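Long-range contact in decapping nuclease RAI1 (Scheffersomyces stipitis, PDB 5BTO), which removes NAD caps from the 5' ends of RNAs as a metal-dependent hydrolase, and binds and stimulates the exoribonuclease RAT1: residues Leu117-Asn129 against Ser327-Tyr340. Numbering follows the deposited sequence.
Sequences LMTKLLALPYNLN and SGGKINCTTALKWY
Y126 lies in a cradle formed by the 327-332 loop and the first turn of helix 333-350. I331 CA sits over the centre of one ring face, 3.7 Å from the Y126 ring centroid, a CH-pi contact; P125 CB covers the opposite face. G328 O approaches the ring edge in plane, 3.5 Å from Y126 CE1. A chi1 of -57° sets the ring carbon CG of Y126 anti to its carbonyl carbon and directs the phenol between N332 and T335, whose CB atoms are each 3.5 Å from Y126 OH.

The axes of segments 117-123 and 333-340 approach to 8.5 Å, with 118° between their directions. The indole of W339 meets helix 115-123 by its edge: NE1 gives a weak, bent hydrogen bond to L121 O (2.8 Å, 128°), while P125 CG and CD lie obliquely against the pyrrole part. L122 CD1 wedges between A336 and Y340, 3.7 Å from Y340 CB. M118 crosses the Y340 side chain at about a right angle, with SD at the ring edge in a Met-aromatic contact.

The looser, partly exposed side borders the second subunit: a water 2.8 Å from Y126 OH links it to S327 OG, which also makes a weak hydrogen bond to the backbone O of D197 of that subunit, and L128 only brushes G328. N332 caps helix 333-350 through OD1, which accepts from T335 N and weakly from T334 N.

F371 meets W339 edge-to-face, and M230 of strand 228-235 touches both M118 and Y340. The contact thus joins two helices of the nuclease fold near the substrate-binding R115. Its one clear direct hydrogen bond is weak, consistent with segments held mainly by apolar and aromatic packing.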
ATOM      1  N   LEU A 117      -5.348   3.342  20.917  1.00 14.07           N
ATOM      2  CA  LEU A 117      -4.658   2.451  19.994  1.00 13.55           C
ATOM      3  C   LEU A 117      -5.088   2.757  18.561  1.00 13.72           C
ATOM      4  O   LEU A 117      -4.277   2.705  17.634  1.00 14.55           O
ATOM      5  CB  LEU A 117      -4.946   0.988  20.340  1.00 14.23           C
ATOM      6  CG  LEU A 117      -4.609   0.599  21.788  1.00 15.25           C
ATOM      7  CD1 LEU A 117      -4.973  -0.863  22.066  1.00 16.33           C
ATOM      8  CD2 LEU A 117      -3.133   0.872  22.103  1.00 15.92           C
ATOM      9  N   MET A 118      -6.366   3.075  18.376  1.00 13.10           N
ATOM     10  CA  MET A 118      -6.867   3.410  17.048  1.00 11.65           C
ATOM     11  C   MET A 118      -6.347   4.776  16.601  1.00 12.40           C
ATOM     12  O   MET A 118      -6.062   4.987  15.429  1.00 13.82           O
ATOM     13  CB  MET A 118      -8.395   3.335  16.993  1.00 13.68           C
ATOM     14  CG  MET A 118      -8.942   1.937  17.319  1.00 13.55           C
ATOM     15  SD  MET A 118      -8.343   0.641  16.192  1.00 14.15           S
ATOM     16  CE  MET A 118      -7.020  -0.070  17.154  1.00 14.58           C
ATOM     17  N   THR A 119      -6.213   5.695  17.554  1.00 13.05           N
ATOM     18  CA  THR A 119      -5.591   6.979  17.260  1.00 13.31           C
ATOM     19  C   THR A 119      -4.167   6.824  16.714  1.00 14.79           C
ATOM     20  O   THR A 119      -3.755   7.540  15.790  1.00 15.39           O
ATOM     21  CB  THR A 119      -5.553   7.875  18.527  1.00 14.97           C
ATOM     22  OG1 THR A 119      -6.897   8.121  18.979  1.00 19.32           O
ATOM     23  CG2 THR A 119      -4.864   9.198  18.222  1.00 19.17           C
ATOM     24  N   LYS A 120      -3.406   5.896  17.278  1.00 13.26           N
ATOM     25  CA  LYS A 120      -2.062   5.633  16.764  1.00 15.64           C
ATOM     26  C   LYS A 120      -2.097   5.200  15.296  1.00 13.86           C
ATOM     27  O   LYS A 120      -1.225   5.578  14.513  1.00 17.02           O
ATOM     28  CB  LYS A 120      -1.356   4.559  17.596  1.00 20.69           C
ATOM     29  CG  LYS A 120      -1.020   4.972  19.016  1.00 26.04           C
ATOM     30  CD  LYS A 120      -0.219   3.883  19.707  1.00 34.21           C
ATOM     31  CE  LYS A 120       0.380   4.374  21.016  1.00 39.33           C
ATOM     32  NZ  LYS A 120       1.363   3.395  21.567  1.00 41.08           N
ATOM     33  N   LEU A 121      -3.093   4.395  14.922  1.00 13.65           N
ATOM     34  CA  LEU A 121      -3.220   3.969  13.534  1.00 13.58           C
ATOM     35  C   LEU A 121      -3.661   5.130  12.636  1.00 13.88           C
ATOM     36  O   LEU A 121      -3.107   5.342  11.543  1.00 15.46           O
ATOM     37  CB  LEU A 121      -4.197   2.789  13.420  1.00 12.81           C
ATOM     38  CG  LEU A 121      -3.787   1.517  14.163  1.00 12.86           C
ATOM     39  CD1 LEU A 121      -4.872   0.462  14.040  1.00 15.08           C
ATOM     40  CD2 LEU A 121      -2.480   0.981  13.569  1.00 14.95           C
ATOM     41  N   LEU A 122      -4.630   5.912  13.111  1.00 12.33           N
ATOM     42  CA  LEU A 122      -5.171   7.001  12.320  1.00 13.11           C
ATOM     43  C   LEU A 122      -4.115   8.083  12.064  1.00 14.40           C
ATOM     44  O   LEU A 122      -4.065   8.669  10.983  1.00 16.07           O
ATOM     45  CB  LEU A 122      -6.393   7.603  13.040  1.00 13.67           C
ATOM     46  CG  LEU A 122      -7.127   8.821  12.490  1.00 14.21           C
ATOM     47  CD1 LEU A 122      -7.574   8.643  11.061  1.00 16.65           C
ATOM     48  CD2 LEU A 122      -8.347   9.142  13.383  1.00 15.88           C
ATOM     49  N   ALA A 123      -3.259   8.317  13.051  1.00 13.41           N
ATOM     50  CA  ALA A 123      -2.294   9.415  12.980  1.00 13.50           C
ATOM     51  C   ALA A 123      -0.977   8.994  12.345  1.00 13.85           C
ATOM     52  O   ALA A 123      -0.106   9.829  12.107  1.00 15.95           O
ATOM     53  CB  ALA A 123      -2.041   9.983  14.366  1.00 14.12           C
ATOM     54  N   LEU A 124      -0.839   7.699  12.071  1.00 14.17           N
ATOM     55  CA  LEU A 124       0.426   7.129  11.582  1.00 13.23           C
ATOM     56  C   LEU A 124       1.063   7.808  10.352  1.00 14.31           C
ATOM     57  O   LEU A 124       2.270   8.027  10.336  1.00 15.42           O
ATOM     58  CB  LEU A 124       0.260   5.602  11.362  1.00 13.72           C
ATOM     59  CG  LEU A 124       1.475   4.781  10.908  1.00 15.97           C
ATOM     60  CD1 LEU A 124       1.370   3.328  11.396  1.00 18.49           C
ATOM     61  CD2 LEU A 124       1.646   4.819   9.379  1.00 16.29           C
ATOM     62  N   PRO A 125       0.265   8.138   9.322  1.00 14.66           N
ATOM     63  CA  PRO A 125       0.877   8.707   8.111  1.00 16.22           C
ATOM     64  C   PRO A 125       1.703   9.967   8.378  1.00 16.22           C
ATOM     65  O   PRO A 125       2.595  10.290   7.580  1.00 19.20           O
ATOM     66  CB  PRO A 125      -0.330   9.067   7.245  1.00 16.57           C
ATOM     67  CG  PRO A 125      -1.394   8.106   7.674  1.00 16.20           C
ATOM     68  CD  PRO A 125      -1.183   7.915   9.156  1.00 14.56           C
ATOM     69  N   TYR A 126       1.398  10.674   9.466  1.00 16.23           N
ATOM     70  CA  TYR A 126       2.067  11.948   9.753  1.00 16.64           C
ATOM     71  C   TYR A 126       2.939  11.841  10.999  1.00 17.09           C
ATOM     72  O   TYR A 126       3.420  12.844  11.538  1.00 17.96           O
ATOM     73  CB  TYR A 126       1.042  13.092   9.833  1.00 15.40           C
ATOM     74  CG  TYR A 126       0.252  13.158   8.546  1.00 16.20           C
ATOM     75  CD1 TYR A 126       0.889  13.447   7.334  1.00 18.00           C
ATOM     76  CD2 TYR A 126      -1.106  12.859   8.515  1.00 16.27           C
ATOM     77  CE1 TYR A 126       0.182  13.472   6.141  1.00 18.91           C
ATOM     78  CE2 TYR A 126      -1.814  12.888   7.322  1.00 18.25           C
ATOM     79  CZ  TYR A 126      -1.162  13.192   6.141  1.00 19.29           C
ATOM     80  OH  TYR A 126      -1.863  13.215   4.955  1.00 19.76           O
ATOM     81  N   ASN A 127       3.174  10.602  11.413  1.00 16.19           N
ATOM     82  CA  ASN A 127       4.006  10.298  12.569  1.00 16.72           C
ATOM     83  C   ASN A 127       4.868   9.072  12.301  1.00 17.07           C
ATOM     84  O   ASN A 127       4.833   8.091  13.051  1.00 19.08           O
ATOM     85  CB  ASN A 127       3.129  10.092  13.801  1.00 18.58           C
ATOM     86  CG  ASN A 127       2.526  11.390  14.285  1.00 17.73           C
ATOM     87  OD1 ASN A 127       3.203  12.177  14.942  1.00 21.81           O
ATOM     88  ND2 ASN A 127       1.276  11.648  13.917  1.00 16.57           N
ATOM     89  N   LEU A 128       5.651   9.138  11.233  1.00 17.72           N
ATOM     90  CA  LEU A 128       6.329   7.943  10.730  1.00 17.60           C
ATOM     91  C   LEU A 128       7.521   7.495  11.573  1.00 19.42           C
ATOM     92  O   LEU A 128       8.125   6.460  11.298  1.00 21.74           O
ATOM     93  CB  LEU A 128       6.745   8.124   9.265  1.00 20.92           C
ATOM     94  CG  LEU A 128       5.583   8.309   8.284  1.00 22.39           C
ATOM     95  CD1 LEU A 128       6.075   8.827   6.940  1.00 23.64           C
ATOM     96  CD2 LEU A 128       4.812   7.010   8.120  1.00 23.12           C
ATOM     97  N   ASN A 129       7.865   8.266  12.597  1.00 19.11           N
ATOM     98  CA  ASN A 129       8.958   7.880  13.481  1.00 24.33           C
ATOM     99  C   ASN A 129       8.479   7.161  14.736  1.00 23.79           C
ATOM    100  O   ASN A 129       9.296   6.709  15.535  1.00 26.02           O
ATOM    101  CB  ASN A 129       9.791   9.101  13.872  1.00 28.64           C
ATOM    102  CG  ASN A 129      10.426   9.767  12.674  1.00 36.75           C
ATOM    103  OD1 ASN A 129      10.946   9.096  11.778  1.00 39.25           O
ATOM    104  ND2 ASN A 129      10.372  11.093  12.638  1.00 40.24           N
ATOM    105  N   SER A 327       2.264   9.515   1.662  1.00 47.39           N
ATOM    106  CA  SER A 327       1.790  10.600   2.513  1.00 44.70           C
ATOM    107  C   SER A 327       2.623  10.723   3.775  1.00 45.62           C
ATOM    108  O   SER A 327       2.392  10.015   4.767  1.00 44.23           O
ATOM    109  CB  SER A 327       0.312  10.423   2.885  1.00 40.92           C
ATOM    110  OG  SER A 327      -0.537  10.704   1.789  1.00 35.49           O
ATOM    111  N   GLY A 328       3.635  11.577   3.683  1.00 47.74           N
ATOM    112  CA  GLY A 328       4.224  12.258   4.821  1.00 44.95           C
ATOM    113  C   GLY A 328       3.850  13.691   4.513  1.00 37.90           C
ATOM    114  O   GLY A 328       2.833  13.898   3.867  1.00 38.47           O
ATOM    115  N   GLY A 329       4.653  14.671   4.923  1.00 33.27           N
ATOM    116  CA  GLY A 329       4.386  16.054   4.556  1.00 30.98           C
ATOM    117  C   GLY A 329       3.162  16.669   5.217  1.00 26.99           C
ATOM    118  O   GLY A 329       2.826  16.327   6.343  1.00 28.27           O
ATOM    119  N   LYS A 330       2.508  17.593   4.512  1.00 22.69           N
ATOM    120  CA  LYS A 330       1.342  18.315   5.030  1.00 21.56           C
ATOM    121  C   LYS A 330       0.266  17.380   5.586  1.00 18.61           C
ATOM    122  O   LYS A 330      -0.199  16.473   4.887  1.00 20.46           O
ATOM    123  CB  LYS A 330       0.746  19.169   3.906  1.00 24.70           C
ATOM    124  CG  LYS A 330      -0.578  19.829   4.220  1.00 29.19           C
ATOM    125  CD  LYS A 330      -0.390  21.117   4.976  1.00 30.55           C
ATOM    126  CE  LYS A 330      -1.712  21.844   5.111  1.00 29.64           C
ATOM    127  NZ  LYS A 330      -1.536  23.203   5.654  1.00 31.35           N
ATOM    128  N   ILE A 331      -0.126  17.599   6.842  1.00 17.43           N
ATOM    129  CA  ILE A 331      -1.196  16.809   7.453  1.00 17.66           C
ATOM    130  C   ILE A 331      -2.497  17.045   6.697  1.00 18.81           C
ATOM    131  O   ILE A 331      -2.847  18.179   6.379  1.00 20.14           O
ATOM    132  CB  ILE A 331      -1.390  17.162   8.950  1.00 18.66           C
ATOM    133  CG1 ILE A 331      -0.192  16.664   9.767  1.00 22.33           C
ATOM    134  CG2 ILE A 331      -2.684  16.558   9.486  1.00 19.65           C
ATOM    135  CD1 ILE A 331      -0.122  17.189  11.193  1.00 23.02           C
ATOM    136  N   ASN A 332      -3.204  15.956   6.413  1.00 18.21           N
ATOM    137  CA  ASN A 332      -4.489  15.998   5.732  1.00 18.34           C
ATOM    138  C   ASN A 332      -5.381  14.997   6.439  1.00 16.73           C
ATOM    139  O   ASN A 332      -5.105  13.801   6.418  1.00 17.83           O
ATOM    140  CB  ASN A 332      -4.317  15.629   4.253  1.00 19.85           C
ATOM    141  CG  ASN A 332      -5.624  15.675   3.468  1.00 24.38           C
ATOM    142  OD1 ASN A 332      -6.669  15.249   3.948  1.00 25.16           O
ATOM    143  ND2 ASN A 332      -5.562  16.201   2.244  1.00 29.79           N
ATOM    144  N   CYS A 333      -6.438  15.483   7.085  1.00 14.79           N
ATOM    145  CA  CYS A 333      -7.272  14.609   7.907  1.00 14.61           C
ATOM    146  C   CYS A 333      -8.043  13.593   7.080  1.00 15.47           C
ATOM    147  O   CYS A 333      -8.292  12.481   7.533  1.00 15.92           O
ATOM    148  CB  CYS A 333      -8.230  15.426   8.780  1.00 14.64           C
ATOM    149  SG  CYS A 333      -7.361  16.451  10.001  1.00 17.78           S
ATOM    150  N   THR A 334      -8.423  13.973   5.865  1.00 16.70           N
ATOM    151  CA  THR A 334      -9.138  13.049   4.980  1.00 18.17           C
ATOM    152  C   THR A 334      -8.257  11.870   4.579  1.00 17.62           C
ATOM    153  O   THR A 334      -8.698  10.715   4.574  1.00 16.65           O
ATOM    154  CB  THR A 334      -9.642  13.763   3.719  1.00 22.13           C
ATOM    155  OG1 THR A 334     -10.531  14.818   4.099  1.00 24.65           O
ATOM    156  CG2 THR A 334     -10.390  12.793   2.814  1.00 24.44           C
ATOM    157  N   THR A 335      -7.009  12.165   4.241  1.00 17.76           N
ATOM    158  CA  THR A 335      -6.058  11.119   3.883  1.00 18.71           C
ATOM    159  C   THR A 335      -5.841  10.173   5.064  1.00 15.75           C
ATOM    160  O   THR A 335      -5.796   8.941   4.902  1.00 15.33           O
ATOM    161  CB  THR A 335      -4.706  11.731   3.453  1.00 26.61           C
ATOM    162  OG1 THR A 335      -4.928  12.656   2.387  1.00 30.03           O
ATOM    163  CG2 THR A 335      -3.757  10.655   2.981  1.00 30.73           C
ATOM    164  N   ALA A 336      -5.695  10.749   6.254  1.00 16.72           N
ATOM    165  CA  ALA A 336      -5.511   9.963   7.466  1.00 14.11           C
ATOM    166  C   ALA A 336      -6.674   8.986   7.623  1.00 13.47           C
ATOM    167  O   ALA A 336      -6.471   7.794   7.895  1.00 13.59           O
ATOM    168  CB  ALA A 336      -5.397  10.879   8.698  1.00 14.87           C
ATOM    169  N   LEU A 337      -7.888   9.495   7.445  1.00 12.65           N
ATOM    170  CA  LEU A 337      -9.087   8.670   7.620  1.00 12.51           C
ATOM    171  C   LEU A 337      -9.174   7.549   6.577  1.00 12.82           C
ATOM    172  O   LEU A 337      -9.610   6.437   6.889  1.00 14.03           O
ATOM    173  CB  LEU A 337     -10.354   9.530   7.595  1.00 15.76           C
ATOM    174  CG  LEU A 337     -11.638   8.840   8.057  1.00 20.40           C
ATOM    175  CD1 LEU A 337     -11.487   8.348   9.496  1.00 22.65           C
ATOM    176  CD2 LEU A 337     -12.822   9.802   7.935  1.00 24.08           C
ATOM    177  N   LYS A 338      -8.769   7.840   5.345  1.00 13.68           N
ATOM    178  CA  LYS A 338      -8.732   6.805   4.306  1.00 14.23           C
ATOM    179  C   LYS A 338      -7.691   5.725   4.621  1.00 14.26           C
ATOM    180  O   LYS A 338      -7.925   4.535   4.368  1.00 14.78           O
ATOM    181  CB  LYS A 338      -8.468   7.426   2.927  1.00 18.13           C
ATOM    182  CG  LYS A 338      -9.606   8.293   2.393  1.00 20.76           C
ATOM    183  CD  LYS A 338      -9.178   8.995   1.115  1.00 28.19           C
ATOM    184  CE  LYS A 338     -10.192  10.029   0.672  1.00 35.01           C
ATOM    185  NZ  LYS A 338      -9.710  10.824  -0.497  1.00 41.49           N
ATOM    186  N   TRP A 339      -6.534   6.126   5.153  1.00 12.89           N
ATOM    187  CA  TRP A 339      -5.549   5.143   5.619  1.00 13.41           C
ATOM    188  C   TRP A 339      -6.134   4.276   6.745  1.00 12.85           C
ATOM    189  O   TRP A 339      -6.018   3.050   6.754  1.00 13.12           O
ATOM    190  CB  TRP A 339      -4.266   5.846   6.087  1.00 13.65           C
ATOM    191  CG  TRP A 339      -3.454   5.053   7.073  1.00 14.76           C
ATOM    192  CD1 TRP A 339      -3.348   5.277   8.422  1.00 14.69           C
ATOM    193  CD2 TRP A 339      -2.652   3.894   6.797  1.00 13.21           C
ATOM    194  NE1 TRP A 339      -2.516   4.344   8.995  1.00 15.10           N
ATOM    195  CE2 TRP A 339      -2.073   3.485   8.021  1.00 13.95           C
ATOM    196  CE3 TRP A 339      -2.353   3.176   5.631  1.00 15.10           C
ATOM    197  CZ2 TRP A 339      -1.224   2.385   8.121  1.00 15.67           C
ATOM    198  CZ3 TRP A 339      -1.502   2.082   5.725  1.00 15.60           C
ATOM    199  CH2 TRP A 339      -0.946   1.696   6.967  1.00 15.15           C
ATOM    200  N   TYR A 340      -6.767   4.920   7.714  1.00 13.20           N
ATOM    201  CA  TYR A 340      -7.311   4.182   8.836  1.00 11.86           C
ATOM    202  C   TYR A 340      -8.359   3.172   8.355  1.00 13.84           C
ATOM    203  O   TYR A 340      -8.392   2.025   8.812  1.00 13.84           O
ATOM    204  CB  TYR A 340      -7.927   5.188   9.820  1.00 11.95           C
ATOM    205  CG  TYR A 340      -8.592   4.573  11.019  1.00 12.26           C
ATOM    206  CD1 TYR A 340      -7.863   3.836  11.949  1.00 13.45           C
ATOM    207  CD2 TYR A 340      -9.948   4.766  11.246  1.00 13.01           C
ATOM    208  CE1 TYR A 340      -8.481   3.282  13.071  1.00 11.54           C
ATOM    209  CE2 TYR A 340     -10.570   4.224  12.353  1.00 12.87           C
ATOM    210  CZ  TYR A 340      -9.833   3.484  13.254  1.00 12.55           C
ATOM    211  OH  TYR A 340     -10.447   2.955  14.363  1.00 13.47           O
TER
HETATM  212  O   HOH W   1      -0.809  13.320   2.409  1.00 40.87           O